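Local coordinates for RxLR effector protein 54 (Phytophthora infestans, PDB 5L7S), which binds the host autophagy protein ATG8CL and stimulates autophagosome formation, co-opting the autophagy machinery of the infected plant cell, at residues L222-P228 against Y257-Y261; L251-L255 against A275-F279; E179-I183 against S210-T216. All blocks are in the same frame, centred on the assembly; numbering follows the deposited sequence.

Contact 1 (L222-P228 against Y257-Y261); sequences LKARETP and YTQTY
Tyr257 reaches from helix 249-266 into the turn that follows helix 212-223, where its hydroxyl donates the one hydrogen bond between the segments, OH to the main-chain O of Glu226 at 2.6 Å. The donor is tilted 17° from that carbonyl's plane. With CG anti to the backbone N (chi1 179°), the ring is carried outward so that Leu222 CA and Glu226 O both lie in its plane, at the edge. Trp221 meets the same ring edge-to-face, consistent with these two residues being the tryptophan and tyrosine that name the WY fold.

The second kind of contact is CH-pi. Pro228 CD stands over the centre of the Tyr261 ring, 3.5 Å from its centroid and 12° off the normal, and the two side chains cross at about a right angle. Thr227 runs alongside, its CG2 3.7 Å from Tyr261 OH, while its OG1 caps the next helix at Glu230 N.

Apolar packing completes the interface: Leu222 CD2 touches Thr260 CG2 at 3.6 Å, Leu222 CB lies 4.1 Å from Tyr257 CE1, and Pro228 CG lies 4.0 Å from Thr258 CG2.

Since the phenol bonds a main-chain oxygen and a proline covers one face of the second tyrosine, the two aromatic groups probably hold the course of the turn between a Schellman motif at Arg225 and an N-cap at Thr227.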
loop_
_atom_site.group_PDB
_atom_site.type_symbol
_atom_site.label_atom_id
_atom_site.label_comp_id
_atom_site.label_asym_id
_atom_site.label_seq_id
_atom_site.Cartn_x
_atom_site.Cartn_y
_atom_site.Cartn_z
ATOM N N LEU A 222 11.479 -16.415 6.078
ATOM C CA LEU A 222 12.532 -17.181 5.407
ATOM C C LEU A 222 13.007 -16.489 4.134
ATOM O O LEU A 222 14.209 -16.445 3.875
ATOM C CB LEU A 222 12.050 -18.599 5.084
ATOM C CG LEU A 222 13.127 -19.630 4.748
ATOM C CD1 LEU A 222 13.954 -19.957 5.984
ATOM C CD2 LEU A 222 12.495 -20.889 4.173
ATOM N N LYS A 223 12.069 -15.944 3.356
ATOM C CA LYS A 223 12.404 -15.123 2.181
ATOM C C LYS A 223 13.144 -13.843 2.576
ATOM O O LYS A 223 14.075 -13.430 1.886
ATOM C CB LYS A 223 11.151 -14.762 1.378
ATOM C CG LYS A 223 11.446 -14.032 0.072
ATOM C CD LYS A 223 10.175 -13.733 -0.703
ATOM C CE LYS A 223 10.447 -12.791 -1.863
ATOM N NZ LYS A 223 9.207 -12.507 -2.637
ATOM N N ALA A 224 12.727 -13.228 3.682
ATOM C CA ALA A 224 13.416 -12.059 4.240
ATOM C C ALA A 224 14.711 -12.407 4.993
ATOM O O ALA A 224 15.393 -11.508 5.482
ATOM C CB ALA A 224 12.473 -11.287 5.151
ATOM N N ARG A 225 15.025 -13.702 5.107
ATOM C CA ARG A 225 16.261 -14.199 5.716
ATOM C C ARG A 225 16.395 -13.787 7.185
ATOM O O ARG A 225 17.501 -13.556 7.674
ATOM C CB ARG A 225 17.489 -13.763 4.899
ATOM C CG ARG A 225 17.416 -14.112 3.415
ATOM C CD ARG A 225 18.663 -13.662 2.666
ATOM N NE ARG A 225 19.860 -14.392 3.094
ATOM C CZ ARG A 225 20.182 -15.638 2.731
ATOM N NH1 ARG A 225 19.400 -16.352 1.913
ATOM N NH2 ARG A 225 21.304 -16.184 3.199
ATOM N N GLU A 226 15.263 -13.723 7.886
ATOM C CA GLU A 226 15.237 -13.289 9.281
ATOM C C GLU A 226 15.899 -14.356 10.147
ATOM O O GLU A 226 15.667 -15.547 9.946
ATOM C CB GLU A 226 13.800 -13.058 9.766
ATOM C CG GLU A 226 13.017 -11.981 9.018
ATOM C CD GLU A 226 13.393 -10.556 9.394
ATOM O OE1 GLU A 226 14.407 -10.331 10.090
ATOM O OE2 GLU A 226 12.657 -9.640 8.978
ATOM N N THR A 227 16.726 -13.926 11.098
ATOM C CA THR A 227 17.433 -14.855 11.982
ATOM C C THR A 227 16.472 -15.449 13.017
ATOM O O THR A 227 15.471 -14.812 13.359
ATOM C CB THR A 227 18.590 -14.167 12.740
ATOM O OG1 THR A 227 18.084 -13.073 13.517
ATOM C CG2 THR A 227 19.644 -13.663 11.773
ATOM N N PRO A 228 16.773 -16.665 13.523
ATOM C CA PRO A 228 16.024 -17.207 14.661
ATOM C C PRO A 228 15.948 -16.240 15.846
ATOM O O PRO A 228 14.915 -16.181 16.519
ATOM C CB PRO A 228 16.813 -18.467 15.035
ATOM C CG PRO A 228 17.434 -18.907 13.759
ATOM C CD PRO A 228 17.725 -17.655 12.978
ATOM N N TYR A 257 10.443 -22.822 12.619
ATOM C CA TYR A 257 11.140 -21.840 11.788
ATOM C C TYR A 257 12.648 -22.026 11.893
ATOM O O TYR A 257 13.340 -22.043 10.878
ATOM C CB TYR A 257 10.788 -20.395 12.156
ATOM C CG TYR A 257 11.540 -19.418 11.280
ATOM C CD1 TYR A 257 11.154 -19.210 9.958
ATOM C CD2 TYR A 257 12.676 -18.753 11.749
ATOM C CE1 TYR A 257 11.856 -18.348 9.135
ATOM C CE2 TYR A 257 13.385 -17.885 10.930
ATOM C CZ TYR A 257 12.967 -17.687 9.625
ATOM O OH TYR A 257 13.653 -16.832 8.801
ATOM N N THR A 258 13.141 -22.160 13.123
ATOM C CA THR A 258 14.572 -22.313 13.382
ATOM C C THR A 258 15.180 -23.508 12.644
ATOM O O THR A 258 16.285 -23.395 12.112
ATOM C CB THR A 258 14.866 -22.424 14.894
ATOM O OG1 THR A 258 14.340 -21.275 15.571
ATOM C CG2 THR A 258 16.365 -22.506 15.161
ATOM N N GLN A 259 14.469 -24.635 12.595
ATOM C CA GLN A 259 14.979 -25.813 11.873
ATOM C C GLN A 259 14.959 -25.601 10.352
ATOM O O GLN A 259 15.853 -26.081 9.652
ATOM C CB GLN A 259 14.267 -27.117 12.295
ATOM C CG GLN A 259 12.933 -27.436 11.631
ATOM C CD GLN A 259 12.436 -28.822 11.995
ATOM O OE1 GLN A 259 11.858 -29.026 13.060
ATOM N NE2 GLN A 259 12.662 -29.780 11.111
ATOM N N THR A 260 13.949 -24.882 9.856
ATOM C CA THR A 260 13.902 -24.465 8.449
ATOM C C THR A 260 15.100 -23.577 8.114
ATOM O O THR A 260 15.767 -23.791 7.103
ATOM C CB THR A 260 12.605 -23.694 8.110
ATOM O OG1 THR A 260 11.465 -24.412 8.595
ATOM C CG2 THR A 260 12.466 -23.496 6.603
ATOM N N TYR A 261 15.369 -22.601 8.979
ATOM C CA TYR A 261 16.521 -21.704 8.832
ATOM C C TYR A 261 17.822 -22.502 8.775
ATOM O O TYR A 261 18.626 -22.327 7.859
ATOM C CB TYR A 261 16.562 -20.701 9.989
ATOM C CG TYR A 261 17.526 -19.554 9.803
ATOM C CD1 TYR A 261 17.132 -18.383 9.148
ATOM C CD2 TYR A 261 18.825 -19.620 10.306
ATOM C CE1 TYR A 261 18.012 -17.320 8.983
ATOM C CE2 TYR A 261 19.711 -18.563 10.148
ATOM C CZ TYR A 261 19.301 -17.416 9.486
ATOM O OH TYR A 261 20.179 -16.370 9.331
#

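Contact 2 (L251-L255 against A275-F279); sequences LNLWL and ALQFF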
loop_
_atom_site.group_PDB
_atom_site.type_symbol
_atom_site.label_atom_id
_atom_site.label_comp_id
_atom_site.label_asym_id
_atom_site.label_seq_id
_atom_site.Cartn_x
_atom_site.Cartn_y
_atom_site.Cartn_z
ATOM N N LEU A 251 6.124 -21.250 20.809
ATOM C CA LEU A 251 7.421 -21.907 20.970
ATOM C C LEU A 251 7.642 -22.940 19.873
ATOM O O LEU A 251 8.713 -22.980 19.274
ATOM C CB LEU A 251 7.540 -22.574 22.344
ATOM C CG LEU A 251 8.870 -23.260 22.688
ATOM C CD1 LEU A 251 10.040 -22.294 22.582
ATOM C CD2 LEU A 251 8.810 -23.866 24.081
ATOM N N ASN A 252 6.628 -23.764 19.613
ATOM C CA ASN A 252 6.702 -24.776 18.558
ATOM C C ASN A 252 6.992 -24.117 17.212
ATOM O O ASN A 252 7.927 -24.505 16.508
ATOM C CB ASN A 252 5.406 -25.601 18.488
ATOM C CG ASN A 252 5.582 -26.912 17.728
ATOM O OD1 ASN A 252 5.716 -27.980 18.333
ATOM N ND2 ASN A 252 5.584 -26.837 16.398
ATOM N N LEU A 253 6.200 -23.098 16.888
ATOM C CA LEU A 253 6.365 -22.323 15.659
ATOM C C LEU A 253 7.776 -21.780 15.500
ATOM O O LEU A 253 8.356 -21.880 14.419
ATOM C CB LEU A 253 5.355 -21.175 15.623
ATOM C CG LEU A 253 5.458 -20.129 14.509
ATOM C CD1 LEU A 253 5.587 -20.746 13.116
ATOM C CD2 LEU A 253 4.238 -19.226 14.603
ATOM N N TRP A 254 8.323 -21.210 16.574
ATOM C CA TRP A 254 9.689 -20.682 16.547
ATOM C C TRP A 254 10.719 -21.781 16.279
ATOM O O TRP A 254 11.621 -21.606 15.458
ATOM C CB TRP A 254 10.046 -19.947 17.846
ATOM C CG TRP A 254 11.468 -19.489 17.827
ATOM C CD1 TRP A 254 12.019 -18.595 16.962
ATOM C CD2 TRP A 254 12.532 -19.948 18.663
ATOM N NE1 TRP A 254 13.356 -18.449 17.217
ATOM C CE2 TRP A 254 13.700 -19.269 18.258
ATOM C CE3 TRP A 254 12.610 -20.857 19.727
ATOM C CZ2 TRP A 254 14.938 -19.464 18.880
ATOM C CZ3 TRP A 254 13.843 -21.055 20.347
ATOM C CH2 TRP A 254 14.990 -20.360 19.919
ATOM N N LEU A 255 10.573 -22.904 16.974
ATOM C CA LEU A 255 11.464 -24.047 16.789
ATOM C C LEU A 255 11.389 -24.608 15.369
ATOM O O LEU A 255 12.419 -24.996 14.810
ATOM C CB LEU A 255 11.148 -25.144 17.808
ATOM C CG LEU A 255 11.455 -24.786 19.268
ATOM C CD1 LEU A 255 10.752 -25.725 20.243
ATOM C CD2 LEU A 255 12.956 -24.780 19.518
ATOM N N ALA A 275 18.506 -24.309 20.596
ATOM C CA ALA A 275 17.333 -23.426 20.590
ATOM C C ALA A 275 16.564 -23.482 21.910
ATOM O O ALA A 275 16.259 -22.445 22.499
ATOM C CB ALA A 275 16.412 -23.780 19.434
ATOM N N LEU A 276 16.263 -24.694 22.372
ATOM C CA LEU A 276 15.621 -24.893 23.677
ATOM C C LEU A 276 16.424 -24.276 24.824
ATOM O O LEU A 276 15.844 -23.741 25.772
ATOM C CB LEU A 276 15.409 -26.383 23.956
ATOM C CG LEU A 276 14.347 -27.090 23.115
ATOM C CD1 LEU A 276 14.464 -28.597 23.291
ATOM C CD2 LEU A 276 12.950 -26.608 23.482
ATOM N N GLN A 277 17.752 -24.365 24.729
ATOM C CA GLN A 277 18.652 -23.749 25.708
ATOM C C GLN A 277 18.509 -22.227 25.676
ATOM O O GLN A 277 18.304 -21.601 26.720
ATOM C CB GLN A 277 20.115 -24.163 25.457
ATOM C CG GLN A 277 21.022 -24.066 26.680
ATOM C CD GLN A 277 20.617 -25.006 27.813
ATOM O OE1 GLN A 277 19.953 -26.021 27.592
ATOM N NE2 GLN A 277 21.016 -24.667 29.035
ATOM N N PHE A 278 18.589 -21.651 24.475
ATOM C CA PHE A 278 18.367 -20.211 24.269
ATOM C C PHE A 278 17.048 -19.742 24.892
ATOM O O PHE A 278 17.008 -18.705 25.560
ATOM C CB PHE A 278 18.397 -19.866 22.774
ATOM C CG PHE A 278 18.340 -18.391 22.486
ATOM C CD1 PHE A 278 17.119 -17.734 22.362
ATOM C CD2 PHE A 278 19.508 -17.656 22.339
ATOM C CE1 PHE A 278 17.070 -16.374 22.098
ATOM C CE2 PHE A 278 19.464 -16.295 22.068
ATOM C CZ PHE A 278 18.243 -15.654 21.949
ATOM N N PHE A 279 15.984 -20.516 24.674
ATOM C CA PHE A 279 14.669 -20.232 25.257
ATOM C C PHE A 279 14.706 -20.207 26.790
ATOM O O PHE A 279 14.068 -19.354 27.404
ATOM C CB PHE A 279 13.625 -21.240 24.748
ATOM C CG PHE A 279 12.255 -21.056 25.349
ATOM C CD1 PHE A 279 11.557 -19.865 25.171
ATOM C CD2 PHE A 279 11.659 -22.071 26.092
ATOM C CE1 PHE A 279 10.297 -19.684 25.727
ATOM C CE2 PHE A 279 10.402 -21.896 26.649
ATOM C CZ PHE A 279 9.719 -20.701 26.468
#
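Leu251 lays its CD1 methyl over the centre of the Phe279 ring, 3.7 Å from the centroid and 10° off the normal, which is the geometry of a CH-pi contact. The other branch lies over the same side, CD2 standing 3.6 Å from Phe279 CE2. The two side chains come from opposite directions: with CG anti to the backbone N (chi1 177°), Phe279 carries its ring across to Leu251, and the turn about chi2 sets its face against the methyl.

Trp254 meets the opposing helix with the six-membered end of its indole. CZ3 is 3.5 Å from Ala275 O, which lies in the ring plane at the edge; this carbonyl is already engaged by Phe279 N. Beside it, CH2 rests 3.7 Å from Ala275 CB and 4.2 Å from Phe278 CD1. The polar end of the indole points to another partner, NE1 being bonded to Pro228 O, while Phe232 meets the ring edge-to-face.

Helix 249-266 of WY-domain 5 thus packs on the next helix, 272-279, at a steep, roughly antiparallel angle: the axes of segments 251-255 and 275-279 approach to 11.4 Å with 136° between their directions. Leu251, Trp254 and Leu255 lie on one flank, against Ala275, Leu276, Phe278 and Phe279. The ATG8 interacting motif, residues 283-292, follows shortly but is not modelled.

Toward the start of segment 275-279, Leu255 splits its branches: CD2 contacts Ala275 CB at 3.6 Å, whereas CD1 meets Leu276 CD2 as the two leucines cross at about a right angle.

Contact 3 (E179-I183 against S210-T216); sequences EEDII and SESSHKT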
loop_
_atom_site.group_PDB
_atom_site.type_symbol
_atom_site.label_atom_id
_atom_site.label_comp_id
_atom_site.label_asym_id
_atom_site.label_seq_id
_atom_site.Cartn_x
_atom_site.Cartn_y
_atom_site.Cartn_z
ATOM N N GLU A 179 -4.710 -13.127 2.849
ATOM C CA GLU A 179 -3.902 -13.080 4.067
ATOM C C GLU A 179 -2.403 -12.999 3.769
ATOM O O GLU A 179 -1.682 -12.297 4.472
ATOM C CB GLU A 179 -4.188 -14.302 4.943
ATOM C CG GLU A 179 -3.647 -14.211 6.358
ATOM C CD GLU A 179 -3.922 -15.466 7.157
ATOM O OE1 GLU A 179 -3.516 -16.556 6.702
ATOM O OE2 GLU A 179 -4.540 -15.362 8.240
ATOM N N GLU A 180 -1.937 -13.703 2.737
ATOM C CA GLU A 180 -0.522 -13.648 2.342
ATOM C C GLU A 180 -0.080 -12.228 1.996
ATOM O O GLU A 180 1.048 -11.843 2.304
ATOM C CB GLU A 180 -0.225 -14.579 1.160
ATOM C CG GLU A 180 1.264 -14.697 0.828
ATOM C CD GLU A 180 1.566 -15.616 -0.341
ATOM O OE1 GLU A 180 0.620 -16.041 -1.041
ATOM O OE2 GLU A 180 2.762 -15.903 -0.565
ATOM N N ASP A 181 -0.962 -11.463 1.353
ATOM C CA ASP A 181 -0.693 -10.052 1.075
ATOM C C ASP A 181 -0.673 -9.234 2.377
ATOM O O ASP A 181 0.207 -8.389 2.569
ATOM C CB ASP A 181 -1.719 -9.476 0.084
ATOM C CG ASP A 181 -1.679 -10.158 -1.288
ATOM O OD1 ASP A 181 -0.585 -10.565 -1.739
ATOM O OD2 ASP A 181 -2.750 -10.267 -1.925
ATOM N N ILE A 182 -1.625 -9.511 3.270
ATOM C CA ILE A 182 -1.696 -8.859 4.585
ATOM C C ILE A 182 -0.445 -9.139 5.430
ATOM O O ILE A 182 0.030 -8.251 6.135
ATOM C CB ILE A 182 -2.968 -9.288 5.366
ATOM C CG1 ILE A 182 -4.242 -8.809 4.652
ATOM C CG2 ILE A 182 -2.955 -8.774 6.807
ATOM C CD1 ILE A 182 -4.545 -7.335 4.798
ATOM N N ILE A 183 0.082 -10.362 5.362
ATOM C CA ILE A 183 1.268 -10.745 6.142
ATOM C C ILE A 183 2.529 -10.062 5.604
ATOM O O ILE A 183 3.325 -9.542 6.388
ATOM C CB ILE A 183 1.443 -12.289 6.215
ATOM C CG1 ILE A 183 0.350 -12.889 7.108
ATOM C CG2 ILE A 183 2.814 -12.674 6.773
ATOM C CD1 ILE A 183 0.179 -14.387 6.973
ATOM N N SER A 210 -5.250 -17.270 13.720
ATOM C CA SER A 210 -5.338 -17.867 12.384
ATOM C C SER A 210 -4.260 -18.918 12.134
ATOM O O SER A 210 -3.092 -18.577 12.038
ATOM C CB SER A 210 -5.241 -16.762 11.324
ATOM O OG SER A 210 -4.882 -17.279 10.053
ATOM N N GLU A 211 -4.667 -20.183 12.008
ATOM C CA GLU A 211 -3.740 -21.288 11.698
ATOM C C GLU A 211 -3.055 -21.145 10.328
ATOM O O GLU A 211 -1.863 -21.425 10.199
ATOM C CB GLU A 211 -4.456 -22.649 11.785
ATOM C CG GLU A 211 -4.562 -23.217 13.199
ATOM C CD GLU A 211 -3.268 -23.847 13.715
ATOM O OE1 GLU A 211 -2.227 -23.803 13.017
ATOM O OE2 GLU A 211 -3.291 -24.395 14.838
ATOM N N SER A 212 -3.809 -20.712 9.317
ATOM C CA SER A 212 -3.252 -20.478 7.973
ATOM C C SER A 212 -2.072 -19.493 7.965
ATOM O O SER A 212 -1.147 -19.642 7.163
ATOM C CB SER A 212 -4.340 -19.998 7.006
ATOM O OG SER A 212 -5.063 -18.908 7.545
ATOM N N SER A 213 -2.102 -18.513 8.873
ATOM C CA SER A 213 -1.017 -17.527 9.009
ATOM C C SER A 213 0.371 -18.124 9.291
ATOM O O SER A 213 1.376 -17.546 8.885
ATOM C CB SER A 213 -1.346 -16.514 10.110
ATOM O OG SER A 213 -1.169 -17.081 11.395
ATOM N N HIS A 214 0.416 -19.282 9.952
ATOM C CA HIS A 214 1.670 -19.867 10.457
ATOM C C HIS A 214 2.618 -20.263 9.333
ATOM O O HIS A 214 3.783 -19.869 9.331
ATOM C CB HIS A 214 1.392 -21.097 11.327
ATOM C CG HIS A 214 0.700 -20.786 12.616
ATOM N ND1 HIS A 214 1.163 -21.235 13.834
ATOM C CD2 HIS A 214 -0.417 -20.071 12.880
ATOM C CE1 HIS A 214 0.357 -20.810 14.791
ATOM N NE2 HIS A 214 -0.610 -20.102 14.239
ATOM N N LYS A 215 2.112 -21.046 8.386
ATOM C CA LYS A 215 2.914 -21.475 7.243
ATOM C C LYS A 215 3.328 -20.269 6.391
ATOM O O LYS A 215 4.494 -20.148 6.017
ATOM C CB LYS A 215 2.154 -22.524 6.412
ATOM C CG LYS A 215 2.881 -23.074 5.180
ATOM C CD LYS A 215 4.358 -23.432 5.392
ATOM C CE LYS A 215 4.623 -24.401 6.547
ATOM N NZ LYS A 215 4.202 -25.801 6.258
ATOM N N THR A 216 2.380 -19.372 6.123
ATOM C CA THR A 216 2.639 -18.170 5.327
ATOM C C THR A 216 3.698 -17.276 5.968
ATOM O O THR A 216 4.665 -16.889 5.313
ATOM C CB THR A 216 1.363 -17.332 5.136
ATOM O OG1 THR A 216 0.304 -18.166 4.656
ATOM C CG2 THR A 216 1.595 -16.206 4.140
#
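Ser210 donates from OG to Glu179 OE2 at 2.7 Å, using the carboxylate oxygen's syn lone pair. The same hydroxyl oxygen accepts from Ser213 N, a capping bond in the turn that leads into the helix. Ser212 supplies the second grip: its OG donates to Glu179 OE1 at 2.9 Å, again on the syn side but 25° out of the carboxylate plane. With a bond on each oxygen, rotation of the carboxylate is restrained, and its place beside a helix N-terminus would probably stabilise the negative charge. Glu179 spans the distance because its CG is anti to the backbone N (chi1 -167°) and its chain stays extended.

Here the chain passes from WY-domain 4 to WY-domain 5 of the tandem array. The axes of segments 179-183 and 212-216 approach to 10.1 Å with 58° between their N-to-C directions.

Ser213 brings CB to 4.1 Å from Ile183 CD1, while its OG turns back to Ser210 O. One helical turn on, Thr216 faces the other helix with its methyl: CG2 lies 3.7 Å from both Ile183 CD1 and Glu180 CG. OG1 is bonded back to Ser212 O, one turn earlier, and Leu206, Met217 and Val220 also pack on Ile183.

Followed from the N terminus, contact 3 comes first: it closes the chain between 183 and 210, bringing helix 179-189 against the start of helix 212-223. Contact 1 opens only after that, so the two are in series, but they share helix 212-223, one at each end, with centres about 16 Å apart. Contact 1 then folds helix 249-266 back on the turn at 222-228. Before that loop is closed, contact 2 begins at 251 and runs on to 279, so contacts 1 and 2 cross. Pro228 and Trp254 join them directly, and Leu253 packs on His214 to link contacts 2 and 3. Together they tie the WY-domain 4 to 5 junction to the last modelled helix, 272-279.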